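TT1696 protein (Thermus thermophilus, PDB 1UFB) is of unknown function but belongs to the helical HEPN family and may bind DNA. Local coordinates at residues K80-D83 with K84-I87; L115-K118 with I119-V123. One frame throughout, in Å; residues are numbered along the deposited sequence.

Two local contacts illustrate how a helical protein handles the end of one helix and the middle of another. Interaction 1, residues 80-87, comes first along the chain, where helix 73-83 gives way to the loop leading to helix 106-126. Interaction 2, residues 115-123, lies wholly within that last long helix. Their centres are 15 Å apart, on opposite sides of the centre of the chain, yet the two touch: CG1 of V81 packs on CD1 of L115 at 3.5 Å, and L82 CD1 reaches L115 CB and the start of A116. Consecutive helices of the HEPN domain are thereby joined side by side, with L115 taking most of these touches.

Interaction 1 of 2, residues K80-D83 with K84-I87; sequences KVLD and KYYI
K84 and Y85 turn their amides back onto carbonyls near the end of helix 73-83, each three residues behind: K84 N donates to V81 O at 3.2 Å, Y85 N to L82 O at 2.8 Å. Both bonds span three residues instead of the four of an alpha helix, a tighter winding, and the donors accordingly sit well above the carbonyl planes (53° for Y85 N). From D83 to Y86 the chain makes a type I beta turn, and a water bridges D83 O and I87 N. This is a helix end unwinding into a loop. The carboxylate of D83 is bonded to the amides of I58 and L59 and to the hydroxyl of S57, linking the turn to helix 58-63. The Y85 ring swings back along V81, CG being anti to the carbonyl carbon (chi1 -61°), and V81 O lies 3.8 Å above the ring plane, over its centre. V81 CG1 runs alongside, 3.8 Å from Y85 OH, while L82 CD2 meets Y85 CD1 at 4.1 Å. With an alanine in place of Y85, V81 and L82 would probably lose their aromatic neighbour, and a gap would open toward C31 and A112. Y86 stacks on H56 and packs against Y86 of the second subunit.

Interaction 2 of 2, residues L115-K118 with I119-V123; sequences LAQK and ILAFV
L120 N donates to A116 O at 2.8 Å in a bond that is almost straight at the hydrogen (168°) and nearly in line with the carbonyl. Its neighbours repeat the i to i+4 pattern of an alpha helix: I119 N to L115 O, A121 N to Q117 O at 2.8 Å, and F122 N to K118 O at 3.0 Å, with donors tilted a little from the carbonyl planes. Side chains lean on the same carbonyls. I119 CG1 comes within 3.4 Å of L115 O, placed there by a first torsion that keeps it beside the backbone N (chi1 -62°), and L120 CD2 folds back to 3.6 Å from A116 O. Q117 bends at its second torsion (57°) and brings its amide NE2 to 3.9 Å from A121 CB, a van der Waals approach one turn on. K118 instead extends beyond CG, and its ammonium makes a long, weak ion pair with D74. The inner residues join helix 106-126 to its neighbours: A116 and L120 meet both helix 4-24 and helix 27-48, I119 packs on L42, and F122 reaches L75 on helix 73-83 as well as L65 and P72. These backbone groups pair within the helix itself, so apolar side chains are left to carry most of the packing between helices, while the polar ends of Q117 and K118, both exposed residues, leave the helix in different directions.

Interaction 1 of 2, residues K80-D83 with K84-I87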
ATOM      1  N   LYS A  80      16.318  -6.436  -5.056  1.00 29.30           N
ATOM      2  CA  LYS A  80      15.924  -7.713  -4.498  1.00 32.03           C
ATOM      3  C   LYS A  80      15.413  -7.586  -3.086  1.00 30.70           C
ATOM      4  O   LYS A  80      14.529  -8.310  -2.690  1.00 31.38           O
ATOM      5  CB  LYS A  80      17.111  -8.704  -4.456  1.00 37.90           C
ATOM      6  CG  LYS A  80      17.750  -9.028  -5.777  1.00 44.58           C
ATOM      7  CD  LYS A  80      18.911 -10.062  -5.580  1.00 48.64           C
ATOM      8  CE  LYS A  80      19.587 -10.348  -6.926  1.00 53.99           C
ATOM      9  NZ  LYS A  80      19.573  -9.072  -7.719  1.00 56.62           N
ATOM     10  N   VAL A  81      16.017  -6.699  -2.313  1.00 28.53           N
ATOM     11  CA  VAL A  81      15.558  -6.501  -0.938  1.00 29.39           C
ATOM     12  C   VAL A  81      14.154  -5.806  -0.953  1.00 28.94           C
ATOM     13  O   VAL A  81      13.203  -6.258  -0.334  1.00 28.52           O
ATOM     14  CB  VAL A  81      16.535  -5.641  -0.211  1.00 29.09           C
ATOM     15  CG1 VAL A  81      16.020  -5.299   1.250  1.00 27.30           C
ATOM     16  CG2 VAL A  81      17.935  -6.405  -0.180  1.00 34.00           C
ATOM     17  N   LEU A  82      14.035  -4.725  -1.690  1.00 27.55           N
ATOM     18  CA  LEU A  82      12.753  -3.999  -1.699  1.00 23.72           C
ATOM     19  C   LEU A  82      11.611  -4.824  -2.239  1.00 24.60           C
ATOM     20  O   LEU A  82      10.455  -4.657  -1.834  1.00 24.19           O
ATOM     21  CB  LEU A  82      12.939  -2.714  -2.516  1.00 24.91           C
ATOM     22  CG  LEU A  82      13.844  -1.647  -1.857  1.00 21.71           C
ATOM     23  CD1 LEU A  82      14.145  -0.529  -2.883  1.00 27.58           C
ATOM     24  CD2 LEU A  82      13.115  -1.030  -0.617  1.00 23.40           C
ATOM     25  N   ASP A  83      11.923  -5.776  -3.107  1.00 24.46           N
ATOM     26  CA  ASP A  83      10.878  -6.554  -3.765  1.00 27.39           C
ATOM     27  C   ASP A  83      10.116  -7.430  -2.820  1.00 29.77           C
ATOM     28  O   ASP A  83       8.953  -7.726  -3.031  1.00 32.87           O
ATOM     29  CB  ASP A  83      11.459  -7.355  -4.959  1.00 27.51           C
ATOM     30  CG  ASP A  83      11.543  -6.490  -6.234  1.00 29.94           C
ATOM     31  OD1 ASP A  83      11.026  -5.344  -6.159  1.00 28.25           O
ATOM     32  OD2 ASP A  83      12.099  -6.923  -7.294  1.00 27.60           O
ATOM     33  N   LYS A  84      10.751  -7.778  -1.736  1.00 28.26           N
ATOM     34  CA  LYS A  84      10.104  -8.568  -0.695  1.00 29.82           C
ATOM     35  C   LYS A  84       9.213  -7.714   0.191  1.00 26.20           C
ATOM     36  O   LYS A  84       8.615  -8.237   1.132  1.00 25.85           O
ATOM     37  CB  LYS A  84      11.137  -9.185   0.222  1.00 30.80           C
ATOM     38  CG  LYS A  84      12.158  -9.996  -0.540  1.00 37.30           C
ATOM     39  CD  LYS A  84      11.487 -11.100  -1.360  1.00 41.31           C
ATOM     40  CE  LYS A  84      12.455 -12.279  -1.434  1.00 46.91           C
ATOM     41  NZ  LYS A  84      13.482 -12.129  -0.332  1.00 47.25           N
ATOM     42  N   TYR A  85       9.120  -6.409  -0.073  1.00 25.49           N
ATOM     43  CA  TYR A  85       8.276  -5.547   0.790  1.00 20.96           C
ATOM     44  C   TYR A  85       6.930  -5.158   0.170  1.00 23.35           C
ATOM     45  O   TYR A  85       6.171  -4.423   0.814  1.00 22.14           O
ATOM     46  CB  TYR A  85       9.029  -4.268   1.191  1.00 23.32           C
ATOM     47  CG  TYR A  85      10.310  -4.558   2.000  1.00 24.34           C
ATOM     48  CD1 TYR A  85      11.423  -3.699   1.933  1.00 25.35           C
ATOM     49  CD2 TYR A  85      10.375  -5.660   2.845  1.00 26.44           C
ATOM     50  CE1 TYR A  85      12.601  -3.932   2.704  1.00 24.63           C
ATOM     51  CE2 TYR A  85      11.547  -5.899   3.640  1.00 28.66           C
ATOM     52  CZ  TYR A  85      12.643  -5.020   3.550  1.00 29.46           C
ATOM     53  OH  TYR A  85      13.783  -5.165   4.331  1.00 31.36           O
ATOM     54  N   TYR A  86       6.662  -5.577  -1.077  1.00 21.50           N
ATOM     55  CA  TYR A  86       5.393  -5.204  -1.675  1.00 19.62           C
ATOM     56  C   TYR A  86       4.199  -5.963  -1.021  1.00 19.96           C
ATOM     57  O   TYR A  86       3.224  -5.363  -0.572  1.00 19.84           O
ATOM     58  CB  TYR A  86       5.444  -5.408  -3.203  1.00 20.29           C
ATOM     59  CG  TYR A  86       4.110  -5.147  -3.854  1.00 21.67           C
ATOM     60  CD1 TYR A  86       3.550  -3.850  -3.879  1.00 22.85           C
ATOM     61  CD2 TYR A  86       3.327  -6.244  -4.316  1.00 24.15           C
ATOM     62  CE1 TYR A  86       2.180  -3.657  -4.364  1.00 24.97           C
ATOM     63  CE2 TYR A  86       2.036  -6.076  -4.755  1.00 27.67           C
ATOM     64  CZ  TYR A  86       1.468  -4.802  -4.788  1.00 24.83           C
ATOM     65  OH  TYR A  86       0.212  -4.745  -5.312  1.00 29.64           O
ATOM     66  N   ILE A  87       4.301  -7.276  -0.920  1.00 20.52           N
ATOM     67  CA  ILE A  87       3.225  -8.043  -0.336  1.00 21.43           C
ATOM     68  C   ILE A  87       3.388  -8.468   1.160  1.00 24.03           C
ATOM     69  O   ILE A  87       2.481  -8.234   1.960  1.00 21.82           O
ATOM     70  CB  ILE A  87       2.877  -9.319  -1.265  1.00 25.16           C
ATOM     71  CG1 ILE A  87       1.835  -8.874  -2.336  1.00 26.19           C
ATOM     72  CG2 ILE A  87       2.204 -10.482  -0.414  1.00 23.49           C
ATOM     73  CD1 ILE A  87       1.666  -9.812  -3.626  1.00 28.16           C
TER
HETATM   74  O   HOH W   1       6.509  -8.820  -2.301  1.00 27.28           O

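Interaction 2 of 2, residues L115-K118 with I119-V123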
ATOM      1  N   LEU A 115      17.745   2.163   0.767  1.00 22.42           N
ATOM      2  CA  LEU A 115      17.729   1.516  -0.554  1.00 27.23           C
ATOM      3  C   LEU A 115      16.819   2.287  -1.533  1.00 24.81           C
ATOM      4  O   LEU A 115      17.159   2.477  -2.707  1.00 27.62           O
ATOM      5  CB  LEU A 115      17.287   0.026  -0.402  1.00 26.82           C
ATOM      6  CG  LEU A 115      18.222  -0.832   0.484  1.00 25.74           C
ATOM      7  CD1 LEU A 115      17.681  -2.275   0.607  1.00 27.72           C
ATOM      8  CD2 LEU A 115      19.616  -0.847  -0.154  1.00 25.59           C
ATOM      9  N   ALA A 116      15.677   2.732  -1.046  1.00 23.37           N
ATOM     10  CA  ALA A 116      14.777   3.479  -1.902  1.00 24.65           C
ATOM     11  C   ALA A 116      15.407   4.805  -2.289  1.00 24.80           C
ATOM     12  O   ALA A 116      15.282   5.258  -3.466  1.00 23.61           O
ATOM     13  CB  ALA A 116      13.416   3.712  -1.204  1.00 23.94           C
ATOM     14  N   GLN A 117      16.110   5.425  -1.336  1.00 24.73           N
ATOM     15  CA  GLN A 117      16.779   6.699  -1.668  1.00 28.53           C
ATOM     16  C   GLN A 117      17.827   6.496  -2.771  1.00 26.07           C
ATOM     17  O   GLN A 117      17.980   7.330  -3.680  1.00 29.10           O
ATOM     18  CB  GLN A 117      17.422   7.307  -0.388  1.00 30.60           C
ATOM     19  CG  GLN A 117      18.277   8.461  -0.689  1.00 34.92           C
ATOM     20  CD  GLN A 117      17.507   9.562  -1.441  1.00 39.32           C
ATOM     21  OE1 GLN A 117      16.310   9.789  -1.215  1.00 36.97           O
ATOM     22  NE2 GLN A 117      18.206  10.256  -2.319  1.00 40.47           N
ATOM     23  N   LYS A 118      18.557   5.388  -2.722  1.00 25.36           N
ATOM     24  CA  LYS A 118      19.533   5.100  -3.812  1.00 29.81           C
ATOM     25  C   LYS A 118      18.834   5.010  -5.164  1.00 29.73           C
ATOM     26  O   LYS A 118      19.322   5.530  -6.208  1.00 29.10           O
ATOM     27  CB  LYS A 118      20.218   3.755  -3.576  1.00 32.70           C
ATOM     28  CG  LYS A 118      21.103   3.681  -2.397  1.00 36.72           C
ATOM     29  CD  LYS A 118      21.848   2.360  -2.483  1.00 42.55           C
ATOM     30  CE  LYS A 118      22.544   2.030  -1.159  1.00 48.42           C
ATOM     31  NZ  LYS A 118      23.286   0.690  -1.297  1.00 52.01           N
ATOM     32  N   ILE A 119      17.664   4.362  -5.167  1.00 30.30           N
ATOM     33  CA  ILE A 119      16.908   4.231  -6.412  1.00 24.18           C
ATOM     34  C   ILE A 119      16.445   5.599  -6.910  1.00 27.54           C
ATOM     35  O   ILE A 119      16.601   5.929  -8.107  1.00 29.42           O
ATOM     36  CB  ILE A 119      15.677   3.314  -6.236  1.00 27.58           C
ATOM     37  CG1 ILE A 119      16.133   1.886  -5.844  1.00 28.66           C
ATOM     38  CG2 ILE A 119      14.828   3.310  -7.532  1.00 23.62           C
ATOM     39  CD1 ILE A 119      16.716   1.042  -6.957  1.00 33.31           C
ATOM     40  N   LEU A 120      15.876   6.394  -6.000  1.00 25.41           N
ATOM     41  CA  LEU A 120      15.397   7.736  -6.323  1.00 27.27           C
ATOM     42  C   LEU A 120      16.529   8.603  -6.869  1.00 24.32           C
ATOM     43  O   LEU A 120      16.339   9.344  -7.868  1.00 28.10           O
ATOM     44  CB  LEU A 120      14.885   8.438  -5.054  1.00 27.52           C
ATOM     45  CG  LEU A 120      13.375   8.596  -5.099  1.00 37.52           C
ATOM     46  CD1 LEU A 120      13.021   9.554  -6.290  1.00 40.24           C
ATOM     47  CD2 LEU A 120      12.770   7.148  -5.270  1.00 38.97           C
ATOM     48  N   ALA A 121      17.686   8.490  -6.238  1.00 25.14           N
ATOM     49  CA  ALA A 121      18.846   9.369  -6.643  1.00 28.38           C
ATOM     50  C   ALA A 121      19.340   8.975  -8.031  1.00 28.99           C
ATOM     51  O   ALA A 121      19.665   9.826  -8.841  1.00 32.14           O
ATOM     52  CB  ALA A 121      19.979   9.271  -5.592  1.00 28.88           C
ATOM     53  N   PHE A 122      19.376   7.681  -8.295  1.00 29.24           N
ATOM     54  CA  PHE A 122      19.775   7.137  -9.612  1.00 32.43           C
ATOM     55  C   PHE A 122      18.754   7.688 -10.629  1.00 33.98           C
ATOM     56  O   PHE A 122      19.110   8.254 -11.677  1.00 34.33           O
ATOM     57  CB  PHE A 122      19.753   5.594  -9.527  1.00 34.08           C
ATOM     58  CG  PHE A 122      19.699   4.875 -10.859  1.00 38.97           C
ATOM     59  CD1 PHE A 122      20.853   4.650 -11.607  1.00 38.54           C
ATOM     60  CD2 PHE A 122      18.467   4.409 -11.358  1.00 39.37           C
ATOM     61  CE1 PHE A 122      20.782   3.983 -12.835  1.00 39.00           C
ATOM     62  CE2 PHE A 122      18.390   3.737 -12.592  1.00 38.01           C
ATOM     63  CZ  PHE A 122      19.545   3.528 -13.328  1.00 36.35           C
ATOM     64  N   VAL A 123      17.467   7.564 -10.325  1.00 31.73           N
ATOM     65  CA  VAL A 123      16.473   8.082 -11.247  1.00 29.36           C
ATOM     66  C   VAL A 123      16.613   9.614 -11.466  1.00 33.73           C
ATOM     67  O   VAL A 123      16.506  10.118 -12.604  1.00 33.61           O
ATOM     68  CB  VAL A 123      15.034   7.756 -10.732  1.00 29.56           C
ATOM     69  CG1 VAL A 123      14.017   8.608 -11.499  1.00 27.73           C
ATOM     70  CG2 VAL A 123      14.736   6.239 -10.952  1.00 23.63           C
TER